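Local coordinates for putative iron-uptake ABC transport system,periplasmic iron-binding protein (Campylobacter jejuni, PDB 3E13) that binds ferric iron in the periplasm and probably delivers it to an ABC transporter for iron uptake, at residues A[76-85]-A[251-260]. Sequence-based numbering, arbitrary orientation.
Sequences VSSKYLEEFI and KKFMEFMLSP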
loop_
_atom_site.group_PDB
_atom_site.type_symbol
_atom_site.label_atom_id
_atom_site.label_comp_id
_atom_site.label_asym_id
_atom_site.label_seq_id
_atom_site.Cartn_x
_atom_site.Cartn_y
_atom_site.Cartn_z
ATOM N N VAL A 76 -8.180 4.725 19.746
ATOM C CA VAL A 76 -9.588 4.929 19.491
ATOM C C VAL A 76 -10.303 3.639 19.758
ATOM O O VAL A 76 -9.952 2.624 19.198
ATOM C CB VAL A 76 -9.851 5.428 18.047
ATOM C CG1 VAL A 76 -11.333 5.494 17.687
ATOM C CG2 VAL A 76 -9.213 6.798 17.843
ATOM N N SER A 77 -11.291 3.686 20.660
ATOM C CA SER A 77 -12.123 2.513 20.988
ATOM C C SER A 77 -13.500 2.735 20.376
ATOM O O SER A 77 -14.325 3.472 20.932
ATOM C CB SER A 77 -12.253 2.274 22.497
ATOM O OG SER A 77 -12.986 1.083 22.756
ATOM N N SER A 78 -13.748 2.081 19.223
ATOM C CA SER A 78 -14.954 2.295 18.433
ATOM C C SER A 78 -15.606 0.939 18.207
ATOM O O SER A 78 -14.992 0.005 17.614
ATOM C CB SER A 78 -14.557 2.857 17.077
ATOM O OG SER A 78 -15.623 2.722 16.151
ATOM N N LYS A 79 -16.848 0.799 18.631
ATOM C CA LYS A 79 -17.563 -0.439 18.325
ATOM C C LYS A 79 -17.733 -0.653 16.826
ATOM O O LYS A 79 -17.759 -1.816 16.341
ATOM C CB LYS A 79 -18.929 -0.496 18.984
ATOM C CG LYS A 79 -18.942 -0.693 20.486
ATOM C CD LYS A 79 -20.334 -0.790 21.022
ATOM C CE LYS A 79 -20.373 -1.235 22.474
ATOM N NZ LYS A 79 -21.829 -1.339 22.945
ATOM N N TYR A 80 -17.868 0.450 16.110
ATOM C CA TYR A 80 -18.069 0.423 14.677
ATOM C C TYR A 80 -16.823 -0.161 13.998
ATOM O O TYR A 80 -16.916 -1.117 13.208
ATOM C CB TYR A 80 -18.410 1.801 14.130
ATOM C CG TYR A 80 -18.936 1.739 12.723
ATOM C CD1 TYR A 80 -18.093 1.919 11.614
ATOM C CD2 TYR A 80 -20.275 1.431 12.460
ATOM C CE1 TYR A 80 -18.543 1.797 10.336
ATOM C CE2 TYR A 80 -20.727 1.361 11.175
ATOM C CZ TYR A 80 -19.864 1.483 10.107
ATOM O OH TYR A 80 -20.309 1.429 8.826
ATOM N N LEU A 81 -15.644 0.395 14.318
ATOM C CA LEU A 81 -14.418 -0.101 13.715
ATOM C C LEU A 81 -14.139 -1.562 14.092
ATOM O O LEU A 81 -13.639 -2.343 13.260
ATOM C CB LEU A 81 -13.220 0.797 14.115
ATOM C CG LEU A 81 -13.236 2.252 13.695
ATOM C CD1 LEU A 81 -12.003 2.962 14.238
ATOM C CD2 LEU A 81 -13.240 2.398 12.120
ATOM N N GLU A 82 -14.448 -1.956 15.329
ATOM C CA GLU A 82 -14.119 -3.273 15.791
ATOM C C GLU A 82 -15.095 -4.278 15.184
ATOM O O GLU A 82 -14.758 -5.424 14.981
ATOM C CB GLU A 82 -14.096 -3.343 17.342
ATOM C CG GLU A 82 -12.951 -2.485 17.868
ATOM C CD GLU A 82 -12.926 -2.330 19.355
ATOM O OE1 GLU A 82 -12.003 -1.668 19.818
ATOM O OE2 GLU A 82 -13.791 -2.901 20.050
ATOM N N GLU A 83 -16.283 -3.841 14.859
ATOM C CA GLU A 83 -17.261 -4.783 14.268
ATOM C C GLU A 83 -16.917 -5.103 12.829
ATOM O O GLU A 83 -17.088 -6.243 12.339
ATOM C CB GLU A 83 -18.665 -4.232 14.353
ATOM C CG GLU A 83 -19.704 -5.204 13.748
ATOM C CD GLU A 83 -21.063 -5.078 14.330
ATOM O OE1 GLU A 83 -21.167 -4.804 15.551
ATOM O OE2 GLU A 83 -22.038 -5.220 13.545
ATOM N N PHE A 84 -16.425 -4.115 12.129
ATOM C CA PHE A 84 -16.264 -4.267 10.698
ATOM C C PHE A 84 -14.829 -4.490 10.236
ATOM O O PHE A 84 -14.620 -4.904 9.098
ATOM C CB PHE A 84 -16.943 -3.106 9.962
ATOM C CG PHE A 84 -18.431 -3.121 10.102
ATOM C CD1 PHE A 84 -19.111 -2.103 10.741
ATOM C CD2 PHE A 84 -19.144 -4.203 9.630
ATOM C CE1 PHE A 84 -20.486 -2.165 10.927
ATOM C CE2 PHE A 84 -20.479 -4.240 9.765
ATOM C CZ PHE A 84 -21.161 -3.236 10.433
ATOM N N ILE A 85 -13.846 -4.164 11.062
ATOM C CA ILE A 85 -12.439 -4.492 10.741
ATOM C C ILE A 85 -12.060 -5.741 11.517
ATOM O O ILE A 85 -12.117 -5.734 12.750
ATOM C CB ILE A 85 -11.472 -3.330 11.104
ATOM C CG1 ILE A 85 -11.938 -2.017 10.477
ATOM C CG2 ILE A 85 -10.062 -3.699 10.691
ATOM C CD1 ILE A 85 -11.020 -0.799 10.843
ATOM N N LYS A 251 -12.794 10.622 14.965
ATOM C CA LYS A 251 -13.412 9.322 15.180
ATOM C C LYS A 251 -14.533 9.127 14.180
ATOM O O LYS A 251 -14.674 8.027 13.609
ATOM C CB LYS A 251 -13.850 9.150 16.644
ATOM C CG LYS A 251 -12.692 9.154 17.601
ATOM C CD LYS A 251 -13.070 9.036 19.046
ATOM C CE LYS A 251 -11.897 9.402 19.934
ATOM N NZ LYS A 251 -12.359 9.467 21.408
ATOM N N LYS A 252 -15.303 10.184 13.918
ATOM C CA LYS A 252 -16.379 10.137 12.931
ATOM C C LYS A 252 -15.829 9.828 11.542
ATOM O O LYS A 252 -16.394 9.010 10.788
ATOM C CB LYS A 252 -17.140 11.466 12.919
ATOM C CG LYS A 252 -18.159 11.597 14.032
ATOM C CD LYS A 252 -18.939 12.934 13.873
ATOM C CE LYS A 252 -20.159 12.973 14.795
ATOM N NZ LYS A 252 -19.773 12.425 16.187
ATOM N N PHE A 253 -14.716 10.455 11.222
ATOM C CA PHE A 253 -14.083 10.246 9.935
ATOM C C PHE A 253 -13.570 8.813 9.787
ATOM O O PHE A 253 -13.726 8.213 8.713
ATOM C CB PHE A 253 -12.931 11.267 9.663
ATOM C CG PHE A 253 -12.425 11.185 8.294
ATOM C CD1 PHE A 253 -13.067 11.824 7.251
ATOM C CD2 PHE A 253 -11.315 10.406 8.005
ATOM C CE1 PHE A 253 -12.612 11.688 5.927
ATOM C CE2 PHE A 253 -10.855 10.280 6.706
ATOM C CZ PHE A 253 -11.507 10.916 5.682
ATOM N N MET A 254 -12.931 8.288 10.837
ATOM C CA MET A 254 -12.383 6.937 10.827
ATOM C C MET A 254 -13.558 5.939 10.577
ATOM O O MET A 254 -13.448 5.059 9.711
ATOM C CB MET A 254 -11.657 6.685 12.146
ATOM C CG MET A 254 -10.360 7.464 12.250
ATOM S SD MET A 254 -9.677 7.473 13.888
ATOM C CE MET A 254 -8.959 5.855 13.969
ATOM N N GLU A 255 -14.670 6.143 11.288
ATOM C CA GLU A 255 -15.838 5.278 11.107
ATOM C C GLU A 255 -16.425 5.423 9.713
ATOM O O GLU A 255 -16.815 4.418 9.095
ATOM C CB GLU A 255 -16.878 5.536 12.202
ATOM C CG GLU A 255 -16.387 5.106 13.574
ATOM C CD GLU A 255 -17.339 5.385 14.706
ATOM O OE1 GLU A 255 -18.427 6.042 14.492
ATOM O OE2 GLU A 255 -17.065 4.889 15.819
ATOM N N PHE A 256 -16.469 6.640 9.207
ATOM C CA PHE A 256 -16.993 6.909 7.880
ATOM C C PHE A 256 -16.187 6.136 6.809
ATOM O O PHE A 256 -16.745 5.629 5.833
ATOM C CB PHE A 256 -16.936 8.422 7.651
ATOM C CG PHE A 256 -17.540 8.882 6.360
ATOM C CD1 PHE A 256 -18.918 8.879 6.182
ATOM C CD2 PHE A 256 -16.737 9.335 5.320
ATOM C CE1 PHE A 256 -19.496 9.350 4.990
ATOM C CE2 PHE A 256 -17.332 9.791 4.109
ATOM C CZ PHE A 256 -18.704 9.771 3.972
ATOM N N MET A 257 -14.880 6.005 7.001
ATOM C CA MET A 257 -14.047 5.279 6.040
ATOM C C MET A 257 -14.402 3.789 5.970
ATOM O O MET A 257 -14.134 3.163 4.948
ATOM C CB MET A 257 -12.577 5.412 6.376
ATOM C CG MET A 257 -11.966 6.816 6.156
ATOM S SD MET A 257 -12.283 7.517 4.571
ATOM C CE MET A 257 -11.506 6.320 3.553
ATOM N N LEU A 258 -15.025 3.241 7.002
ATOM C CA LEU A 258 -15.473 1.833 6.993
ATOM C C LEU A 258 -16.947 1.698 6.690
ATOM O O LEU A 258 -17.493 0.597 6.808
ATOM C CB LEU A 258 -15.086 1.122 8.314
ATOM C CG LEU A 258 -13.733 0.431 8.377
ATOM C CD1 LEU A 258 -13.671 -0.774 7.461
ATOM C CD2 LEU A 258 -12.622 1.436 8.101
ATOM N N SER A 259 -17.611 2.798 6.342
ATOM C CA SER A 259 -19.054 2.730 6.018
ATOM C C SER A 259 -19.274 2.028 4.683
ATOM O O SER A 259 -18.394 1.956 3.861
ATOM C CB SER A 259 -19.652 4.129 6.004
ATOM O OG SER A 259 -19.175 4.938 4.964
ATOM N N PRO A 260 -20.460 1.448 4.493
ATOM C CA PRO A 260 -20.771 0.737 3.254
ATOM C C PRO A 260 -20.503 1.493 1.984
ATOM O O PRO A 260 -19.856 0.917 1.082
ATOM C CB PRO A 260 -22.256 0.408 3.427
ATOM C CG PRO A 260 -22.431 0.306 4.922
ATOM C CD PRO A 260 -21.533 1.368 5.501
HETATM O O HOH W 1 -11.954 6.350 21.822
HETATM O O HOH W 2 -18.903 3.151 17.300
#
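S78 OG is gripped from two helices: it donates to E255 OE2 at 2.6 Å and accepts from L81 N at 3.0 Å, that second bond nearly straight at 175°. Serine suits this N-cap because one small hydroxyl can do both jobs; with OG anti to its own backbone N (chi1 163°), it caps helix 79-84 while facing helix 247-257. The carboxylate is met on its anti side, 24° out of its plane, and its OE2 also accepts from a water that takes the N-H of Y80. The Y80 ring lies obliquely across E255, its OH against S259 CA and P260 CD, while F84 covers one face. Beside these polar bonds the contact turns apolar. Branched V76 and flexible M254, bent near its end, meet tip to tip, CG2 to CE at 4.0 Å. L81 sends CD2 to M254 O and L258 CD2, and CD1 toward M254 CE; I85 CG1 packs crosswise on L258 CG at 3.7 Å. F97 of strand 97-109 and I238 and M240 of strand 233-241 lie against this apolar patch, joining both helices to the mixed sheet of the solute-binding fold. The carboxylate beside the helix N-terminus probably interacts favourably with its dipole, strengthening the tie between the helices.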